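Local atomic coordinates of thioredoxin (Thermosipho africanus, PDB entry 6MOS), a protein that probably works as a thiol-disulfide oxidoreductase, reducing disulfides in other proteins through a redox-active pair of cysteines. Residues 103-106 / 107-111. Residues are numbered along the deposited sequence; the frame is centred on the assembly and turned at random.
Sequences VINT and IERYL
Arg109 reaches back one helical turn to Asn105, and its side chain is worth following outward. Arg109 CB sits 3.5 Å from Asn105 O, which also accepts the hydrogen bond from Arg109 N at 2.9 Å. CG, anti to the carbonyl carbon (chi1 -67°), comes closer still to that oxygen, and CD passes near Asn105 OD1. The chain then bends at chi3, folding the guanidinium over Thr106 CA, and Arg109 NH1 gives a hydrogen bond to Asn105 OD1 at 3.2 Å. The oxygen lies in the guanidinium plane, yet the bond is bent, 143° at the hydrogen, with amide and guanidinium turned 50° apart. On the buried side, Ile107 runs alongside Val103, Ile107 CD1 to Val103 CG1 4.2 Å, while Ile107 CG1 rests 3.2 Å from Val103 O. Val103 and Ile107 both pack on Ile84 of strand 81-86. With an alanine at Ile107 the branch ending in CD1 is gone, and a gap beside Val103 CG1 is likely to open, with less cover on Ile84. Thr106 OG1 is hydrogen-bonded to Glu102 O a turn earlier, and Tyr110 OH to Asp86 OD2 at the end of strand 81-86. The i to i+4 backbone bonds from Val103 O to Ile107 N through Thr106 O to Tyr110 N mark a regular, amphipathic alpha-helix: the C-terminal helix of the thioredoxin fold, its apolar side laid on the central sheet.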
loop_
_atom_site.group_PDB
_atom_site.type_symbol
_atom_site.label_atom_id
_atom_site.label_comp_id
_atom_site.label_asym_id
_atom_site.label_seq_id
_atom_site.Cartn_x
_atom_site.Cartn_y
_atom_site.Cartn_z
ATOM N N VAL A 103 6.879 -1.006 -5.546
ATOM C CA VAL A 103 5.788 -0.072 -5.286
ATOM C C VAL A 103 6.077 1.279 -5.924
ATOM O O VAL A 103 5.221 1.863 -6.598
ATOM C CB VAL A 103 5.549 0.065 -3.772
ATOM C CG1 VAL A 103 4.407 1.049 -3.499
ATOM C CG2 VAL A 103 5.247 -1.303 -3.176
ATOM N N ILE A 104 7.288 1.799 -5.717
ATOM C CA ILE A 104 7.648 3.076 -6.326
ATOM C C ILE A 104 7.551 2.984 -7.839
ATOM O O ILE A 104 7.033 3.895 -8.505
ATOM C CB ILE A 104 9.053 3.515 -5.878
ATOM C CG1 ILE A 104 9.067 3.787 -4.374
ATOM C CG2 ILE A 104 9.483 4.767 -6.646
ATOM C CD1 ILE A 104 10.457 3.945 -3.792
ATOM N N ASN A 105 8.043 1.880 -8.409
ATOM C CA ASN A 105 8.039 1.736 -9.859
ATOM C C ASN A 105 6.620 1.737 -10.413
ATOM O O ASN A 105 6.360 2.336 -11.462
ATOM C CB ASN A 105 8.774 0.460 -10.253
ATOM C CG ASN A 105 9.390 0.557 -11.620
ATOM O OD1 ASN A 105 8.959 -0.122 -12.555
ATOM N ND2 ASN A 105 10.398 1.418 -11.755
ATOM N N THR A 106 5.686 1.078 -9.719
ATOM C CA THR A 106 4.305 1.046 -10.192
ATOM C C THR A 106 3.672 2.427 -10.113
ATOM O O THR A 106 2.955 2.842 -11.034
ATOM C CB THR A 106 3.487 0.030 -9.386
ATOM O OG1 THR A 106 3.998 -1.289 -9.615
ATOM C CG2 THR A 106 2.021 0.070 -9.786
ATOM N N ILE A 107 3.932 3.155 -9.022
ATOM C CA ILE A 107 3.387 4.501 -8.888
ATOM C C ILE A 107 3.921 5.397 -9.997
ATOM O O ILE A 107 3.169 6.159 -10.616
ATOM C CB ILE A 107 3.697 5.068 -7.488
ATOM C CG1 ILE A 107 3.020 4.221 -6.416
ATOM C CG2 ILE A 107 3.252 6.512 -7.378
ATOM C CD1 ILE A 107 3.186 4.757 -4.993
ATOM N N GLU A 108 5.218 5.289 -10.297
ATOM C CA GLU A 108 5.794 6.135 -11.339
ATOM C C GLU A 108 5.248 5.779 -12.715
ATOM O O GLU A 108 4.862 6.673 -13.484
ATOM C CB GLU A 108 7.319 6.039 -11.312
ATOM C CG GLU A 108 7.920 6.927 -10.243
ATOM C CD GLU A 108 9.429 7.013 -10.307
ATOM O OE1 GLU A 108 10.061 6.076 -10.841
ATOM O OE2 GLU A 108 9.983 8.025 -9.820
ATOM N N ARG A 109 5.182 4.487 -13.038
ATOM C CA ARG A 109 4.644 4.081 -14.334
ATOM C C ARG A 109 3.194 4.511 -14.490
ATOM O O ARG A 109 2.793 4.989 -15.560
ATOM C CB ARG A 109 4.769 2.568 -14.517
ATOM C CG ARG A 109 6.195 2.045 -14.629
ATOM C CD ARG A 109 6.249 0.763 -15.452
ATOM N NE ARG A 109 5.095 -0.099 -15.207
ATOM C CZ ARG A 109 5.007 -0.968 -14.204
ATOM N NH1 ARG A 109 6.006 -1.085 -13.339
ATOM N NH2 ARG A 109 3.914 -1.711 -14.061
ATOM N N TYR A 110 2.384 4.347 -13.434
ATOM C CA TYR A 110 0.985 4.749 -13.527
ATOM C C TYR A 110 0.854 6.249 -13.744
ATOM O O TYR A 110 0.032 6.700 -14.555
ATOM C CB TYR A 110 0.215 4.328 -12.274
ATOM C CG TYR A 110 -1.267 4.622 -12.394
ATOM C CD1 TYR A 110 -2.090 3.820 -13.177
ATOM C CD2 TYR A 110 -1.833 5.709 -11.747
ATOM C CE1 TYR A 110 -3.431 4.082 -13.298
ATOM C CE2 TYR A 110 -3.185 5.984 -11.862
ATOM C CZ TYR A 110 -3.976 5.163 -12.635
ATOM O OH TYR A 110 -5.317 5.433 -12.745
ATOM N N LEU A 111 1.658 7.046 -13.039
ATOM C CA LEU A 111 1.576 8.494 -13.228
ATOM C C LEU A 111 2.083 8.896 -14.606
ATOM O O LEU A 111 1.541 9.823 -15.226
ATOM C CB LEU A 111 2.354 9.215 -12.128
ATOM C CG LEU A 111 1.645 9.170 -10.768
ATOM C CD1 LEU A 111 2.508 9.775 -9.679
ATOM C CD2 LEU A 111 0.303 9.883 -10.844
#